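Local coordinates for peptide ABC transporter, peptide-binding protein (Enterococcus faecalis, PDB 3O6P), which is a fragment of a cell-surface solute-binding protein that probably captures peptides and delivers them to an ABC transporter for uptake, at residues K27-S32 and G120-A125; A162-F167 and K204-M209. All coordinates share one frame; numbering follows the deposited sequence.

Interaction 1 of 2, residues K27-S32 and G120-A125. With NA (sodium ion), chain B.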
loop_
_atom_site.group_PDB
_atom_site.type_symbol
_atom_site.label_atom_id
_atom_site.label_comp_id
_atom_site.label_asym_id
_atom_site.label_seq_id
_atom_site.Cartn_x
_atom_site.Cartn_y
_atom_site.Cartn_z
ATOM N N LYS A 27 6.470 7.479 -1.967
ATOM C CA LYS A 27 5.704 8.594 -1.430
ATOM C C LYS A 27 5.192 9.532 -2.534
ATOM O O LYS A 27 4.049 9.991 -2.441
ATOM C CB LYS A 27 6.539 9.356 -0.385
ATOM C CG LYS A 27 6.777 8.504 0.889
ATOM C CD LYS A 27 7.826 9.129 1.760
ATOM C CE LYS A 27 8.171 8.087 2.819
ATOM N NZ LYS A 27 9.127 8.661 3.811
ATOM N N ALA A 28 6.022 9.832 -3.556
ATOM C CA ALA A 28 5.573 10.731 -4.634
ATOM C C ALA A 28 4.344 10.119 -5.316
ATOM O O ALA A 28 3.351 10.820 -5.606
ATOM C CB ALA A 28 6.697 10.960 -5.642
ATOM N N ILE A 29 4.384 8.798 -5.506
ATOM C CA ILE A 29 3.256 8.074 -6.118
ATOM C C ILE A 29 2.017 8.233 -5.225
ATOM O O ILE A 29 0.935 8.639 -5.710
ATOM C CB ILE A 29 3.647 6.600 -6.355
ATOM C CG1 ILE A 29 4.609 6.534 -7.555
ATOM C CG2 ILE A 29 2.410 5.747 -6.618
ATOM C CD1 ILE A 29 5.322 5.157 -7.724
ATOM N N SER A 30 2.170 7.955 -3.922
ATOM C CA SER A 30 1.025 8.087 -3.029
ATOM C C SER A 30 0.465 9.525 -2.967
ATOM O O SER A 30 -0.762 9.737 -2.994
ATOM C CB SER A 30 1.341 7.542 -1.640
ATOM O OG SER A 30 0.213 7.648 -0.778
ATOM N N TYR A 31 1.355 10.509 -2.924
ATOM C CA TYR A 31 0.926 11.903 -2.871
ATOM C C TYR A 31 0.151 12.346 -4.100
ATOM O O TYR A 31 -0.588 13.346 -4.049
ATOM C CB TYR A 31 2.164 12.810 -2.775
ATOM C CG TYR A 31 2.767 12.996 -1.411
ATOM C CD1 TYR A 31 1.996 13.437 -0.339
ATOM C CD2 TYR A 31 4.155 12.851 -1.229
ATOM C CE1 TYR A 31 2.592 13.668 0.922
ATOM C CE2 TYR A 31 4.766 13.090 0.014
ATOM C CZ TYR A 31 3.980 13.481 1.086
ATOM O OH TYR A 31 4.592 13.711 2.299
ATOM N N SER A 32 0.318 11.632 -5.203
ATOM C CA SER A 32 -0.286 12.077 -6.452
ATOM C C SER A 32 -1.723 11.589 -6.652
ATOM O O SER A 32 -2.340 11.943 -7.661
ATOM C CB SER A 32 0.554 11.604 -7.639
ATOM O OG SER A 32 0.316 10.233 -7.854
ATOM N N GLY A 120 -3.809 7.996 -14.578
ATOM C CA GLY A 120 -3.865 9.420 -14.951
ATOM C C GLY A 120 -3.265 10.325 -13.890
ATOM O O GLY A 120 -2.568 11.311 -14.199
ATOM N N SER A 121 -3.556 10.010 -12.638
ATOM C CA SER A 121 -3.091 10.833 -11.517
ATOM C C SER A 121 -1.561 10.861 -11.413
ATOM O O SER A 121 -0.945 11.934 -11.304
ATOM C CB SER A 121 -3.675 10.303 -10.201
ATOM O OG SER A 121 -5.098 10.453 -10.153
ATOM N N ILE A 122 -0.936 9.688 -11.452
ATOM C CA ILE A 122 0.518 9.614 -11.351
ATOM C C ILE A 122 1.185 10.286 -12.555
ATOM O O ILE A 122 2.091 11.134 -12.402
ATOM C CB ILE A 122 0.982 8.146 -11.245
ATOM C CG1 ILE A 122 0.410 7.477 -9.995
ATOM C CG2 ILE A 122 2.499 8.065 -11.298
ATOM C CD1 ILE A 122 0.524 5.943 -9.997
ATOM N N GLN A 123 0.735 9.906 -13.748
ATOM C CA GLN A 123 1.294 10.409 -14.994
ATOM C C GLN A 123 1.199 11.932 -15.060
ATOM O O GLN A 123 2.177 12.626 -15.387
ATOM C CB GLN A 123 0.564 9.751 -16.171
ATOM C CG GLN A 123 1.027 10.209 -17.513
ATOM C CD GLN A 123 0.702 9.177 -18.575
ATOM O OE1 GLN A 123 1.354 8.136 -18.667
ATOM N NE2 GLN A 123 -0.304 9.464 -19.385
ATOM N N ASP A 124 0.044 12.461 -14.692
ATOM C CA ASP A 124 -0.185 13.882 -14.766
ATOM C C ASP A 124 0.687 14.675 -13.764
ATOM O O ASP A 124 1.260 15.717 -14.108
ATOM C CB ASP A 124 -1.681 14.163 -14.553
ATOM C CG ASP A 124 -2.002 15.592 -14.784
ATOM O OD1 ASP A 124 -2.034 16.000 -15.958
ATOM O OD2 ASP A 124 -2.153 16.322 -13.792
ATOM N N ALA A 125 0.813 14.153 -12.541
ATOM C CA ALA A 125 1.502 14.860 -11.462
ATOM C C ALA A 125 3.021 14.888 -11.613
ATOM O O ALA A 125 3.663 15.881 -11.244
ATOM C CB ALA A 125 1.118 14.271 -10.095
HETATM NA NA NA B . 4.158 12.624 -16.525
HETATM O O HOH W 1 -2.399 13.799 -9.800
HETATM O O HOH W 2 3.591 15.090 -16.189
HETATM O O HOH W 3 5.850 13.170 -18.122
HETATM O O HOH W 4 2.728 12.858 -18.589
#
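The flat group where S32 meets S121 is the S32 peptide carbonyl: S121 CB lies beyond S32 O at 3.3 Å, well off the carbonyl plane, over one face of the peptide unit. The setting is an alpha/beta fold of the type 2 periplasmic-binding class, in which helix 109-125 forms the crossover of a beta-alpha-beta unit between parallel strands 99-106 and 129-136. Here that helix receives the C-terminal end of helix 23-31. S32 carries the contact. Its side chain is deposited in two conformers; in the one described, OG sits between the backbone N and the carbonyl carbon (chi1 76°), which turns it back on its own helix to bond I29 O at 2.7 Å, from 19° outside that carbonyl's plane. I29 O accepts from both S32 N and, in this conformer, S32 OG. The same conformer lays S32 OG against I122 CG1 at 3.5 Å, and S32 CB meets A125 CB at 3.7 Å. Further along, I29 CG2 touches I122 CD1 at 3.9 Å as the two isoleucines cross at a slant, and I122 goes on to pack against V129 and V131 of the neighbouring strand. The direct contacts are van der Waals, and a water supplies a polar link by donating to both S32 O and S121 O. S121 OG instead bonds F117 O within its own helix. The Q123 CB leaves its helix away from segment 27-32, and Q123 O binds a sodium ion at 2.3 Å, together with L126 O, V129 O and three waters.

Interaction 2 of 2, residues A162-F167 and K204-M209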
loop_
_atom_site.group_PDB
_atom_site.type_symbol
_atom_site.label_atom_id
_atom_site.label_comp_id
_atom_site.label_asym_id
_atom_site.label_seq_id
_atom_site.Cartn_x
_atom_site.Cartn_y
_atom_site.Cartn_z
ATOM N N ALA A 162 -11.133 -9.976 12.662
ATOM C CA ALA A 162 -10.793 -8.556 12.821
ATOM C C ALA A 162 -9.460 -8.283 13.537
ATOM O O ALA A 162 -9.401 -7.470 14.467
ATOM C CB ALA A 162 -11.949 -7.821 13.524
ATOM N N ASP A 163 -8.394 -8.959 13.122
ATOM C CA ASP A 163 -7.091 -8.686 13.713
ATOM C C ASP A 163 -6.129 -7.934 12.772
ATOM O O ASP A 163 -5.954 -8.327 11.619
ATOM C CB ASP A 163 -6.427 -9.948 14.240
ATOM C CG ASP A 163 -5.273 -9.628 15.157
ATOM O OD1 ASP A 163 -5.505 -9.335 16.368
ATOM O OD2 ASP A 163 -4.141 -9.645 14.659
ATOM N N PRO A 164 -5.464 -6.884 13.284
ATOM C CA PRO A 164 -4.590 -6.096 12.421
ATOM C C PRO A 164 -3.458 -6.921 11.800
ATOM O O PRO A 164 -3.030 -6.620 10.702
ATOM C CB PRO A 164 -4.030 -5.021 13.369
ATOM C CG PRO A 164 -5.038 -4.942 14.463
ATOM C CD PRO A 164 -5.464 -6.358 14.660
ATOM N N SER A 165 -3.011 -7.985 12.478
ATOM C CA SER A 165 -1.918 -8.792 11.946
ATOM C C SER A 165 -2.311 -9.479 10.636
ATOM O O SER A 165 -1.432 -9.821 9.857
ATOM C CB SER A 165 -1.474 -9.850 12.954
ATOM O OG SER A 165 -2.498 -10.800 13.156
ATOM N N SER A 166 -3.609 -9.690 10.409
ATOM C CA SER A 166 -4.082 -10.290 9.159
ATOM C C SER A 166 -3.560 -9.478 7.978
ATOM O O SER A 166 -3.186 -10.038 6.951
ATOM C CB SER A 166 -5.600 -10.333 9.132
ATOM O OG SER A 166 -6.077 -10.946 7.955
ATOM N N PHE A 167 -3.538 -8.156 8.129
ATOM C CA PHE A 167 -3.021 -7.272 7.080
ATOM C C PHE A 167 -1.514 -7.094 7.156
ATOM O O PHE A 167 -0.819 -7.127 6.133
ATOM C CB PHE A 167 -3.697 -5.907 7.183
ATOM C CG PHE A 167 -5.146 -5.948 6.811
ATOM C CD1 PHE A 167 -5.557 -5.588 5.517
ATOM C CD2 PHE A 167 -6.111 -6.387 7.740
ATOM C CE1 PHE A 167 -6.887 -5.661 5.161
ATOM C CE2 PHE A 167 -7.453 -6.435 7.395
ATOM C CZ PHE A 167 -7.841 -6.085 6.085
ATOM N N LYS A 204 1.851 -5.404 24.760
ATOM C CA LYS A 204 3.057 -5.332 23.946
ATOM C C LYS A 204 2.718 -5.724 22.507
ATOM O O LYS A 204 3.211 -5.112 21.568
ATOM C CB LYS A 204 4.188 -6.215 24.496
ATOM C CG LYS A 204 5.471 -5.985 23.689
ATOM C CD LYS A 204 6.633 -6.887 24.036
ATOM C CE LYS A 204 7.749 -6.676 22.996
ATOM N NZ LYS A 204 7.580 -7.492 21.752
ATOM N N ARG A 205 1.874 -6.742 22.334
ATOM C CA ARG A 205 1.500 -7.180 20.976
ATOM C C ARG A 205 0.788 -6.042 20.219
ATOM O O ARG A 205 1.023 -5.797 19.017
ATOM C CB ARG A 205 0.642 -8.452 21.032
ATOM C CG ARG A 205 0.182 -8.906 19.656
ATOM C CD ARG A 205 -0.473 -10.293 19.674
ATOM N NE ARG A 205 -0.854 -10.629 18.302
ATOM C CZ ARG A 205 -2.042 -10.353 17.765
ATOM N NH1 ARG A 205 -2.986 -9.757 18.492
ATOM N NH2 ARG A 205 -2.294 -10.685 16.500
ATOM N N TRP A 206 -0.093 -5.351 20.922
ATOM C CA TRP A 206 -0.799 -4.214 20.319
ATOM C C TRP A 206 0.188 -3.130 19.895
ATOM O O TRP A 206 0.102 -2.576 18.785
ATOM C CB TRP A 206 -1.805 -3.643 21.332
ATOM C CG TRP A 206 -2.663 -2.504 20.817
ATOM C CD1 TRP A 206 -2.511 -1.169 21.096
ATOM C CD2 TRP A 206 -3.816 -2.605 19.960
ATOM N NE1 TRP A 206 -3.491 -0.443 20.463
ATOM C CE2 TRP A 206 -4.309 -1.294 19.769
ATOM C CE3 TRP A 206 -4.485 -3.679 19.343
ATOM C CZ2 TRP A 206 -5.440 -1.022 18.982
ATOM C CZ3 TRP A 206 -5.625 -3.406 18.572
ATOM C CH2 TRP A 206 -6.072 -2.088 18.387
ATOM N N ASP A 207 1.123 -2.809 20.780
ATOM C CA ASP A 207 2.099 -1.782 20.461
ATOM C C ASP A 207 3.018 -2.214 19.303
ATOM O O ASP A 207 3.397 -1.392 18.472
ATOM C CB ASP A 207 2.887 -1.369 21.709
ATOM C CG ASP A 207 2.086 -0.461 22.649
ATOM O OD1 ASP A 207 0.987 0.010 22.286
ATOM O OD2 ASP A 207 2.557 -0.223 23.781
ATOM N N ASP A 208 3.365 -3.504 19.247
ATOM C CA ASP A 208 4.144 -4.036 18.112
ATOM C C ASP A 208 3.377 -3.875 16.787
ATOM O O ASP A 208 3.943 -3.452 15.759
ATOM C CB ASP A 208 4.486 -5.505 18.346
ATOM C CG ASP A 208 5.638 -5.687 19.318
ATOM O OD1 ASP A 208 6.533 -4.807 19.360
ATOM O OD2 ASP A 208 5.673 -6.728 20.002
HETATM N N MSE A 209 2.082 -4.172 16.811
HETATM C CA MSE A 209 1.290 -4.050 15.589
HETATM C C MSE A 209 1.139 -2.591 15.173
HETATM O O MSE A 209 1.243 -2.273 13.980
HETATM C CB MSE A 209 -0.067 -4.716 15.741
HETATM C CG MSE A 209 0.066 -6.251 15.908
HETATM SE SE MSE A 209 -1.632 -7.139 15.918
HETATM C CE MSE A 209 -2.397 -6.338 17.511
#
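D163 OD2 is gripped by three donors. R205 NH2 reaches D163 OD2 across the contact at 2.8 Å, S165 N bonds the same OD2 at 3.0 Å, and S165 OG closes in on it at a short 2.5 Å. The arginine arrives from above the carboxylate, 36° out of its plane, whereas the serine hydroxyl comes in on the anti side, nearer the plane. A second strut of the salt bridge, R205 NH1 to D163 OD1 at 3.3 Å, is weak; the two planes are 25° apart, with D163 CG at the guanidinium edge. Such a cluster would be expected to keep D163 ionised. The R205 chain is extended from CG to NE, and NE is itself held by A194 O of helix 185-195, a second hold that limits the turning of the guanidinium. The bond from S165 N makes D163 the head of an Asx turn that caps the approach to the short helix 165-168, and S166 N adds a backbone bond to D163 O. This entry into a helix therefore borrows a charged partner from the long helix 202-218, the last helix of the fragment. Beneath the polar group lies M209, present as selenomethionine: its SE stands 3.6 Å over one face of the R205 guanidinium, displaced toward the rim, and also lies 3.8 Å from S165 N. The M209 chain bends at its last torsion (chi3 -63°), and its side chain crosses that of P164 at about a right angle, P164 CB meeting M209 SE at 4.1 Å. F68 of helix 68-72 packs on both residues. P164 CG approaches W206 CZ3 obliquely at 4.4 Å, and W206 NE1 hydrogen-bonds E71 OE1.

Overall arrangement
The two contacts lie on opposite sides of the chain's centre, their own centres 30 Å apart and their nearest atoms about 16 Å apart, so they do not touch. They follow one another in series: interaction 1 closes before interaction 2 opens. Between them the chain completes strands 129-136 and 152-158 of the mixed sheet. Interaction 1 joins helices 23-31 and 109-125 beside strand 129-136, outermost within this chain; interaction 2 joins the loop and start of helix 165-168 to helix 202-218, which precedes strand 223-228, the other outermost strand. Both contacts thus join parts distant in sequence, one by van der Waals packing and a bridging water, the other through a salt bridge.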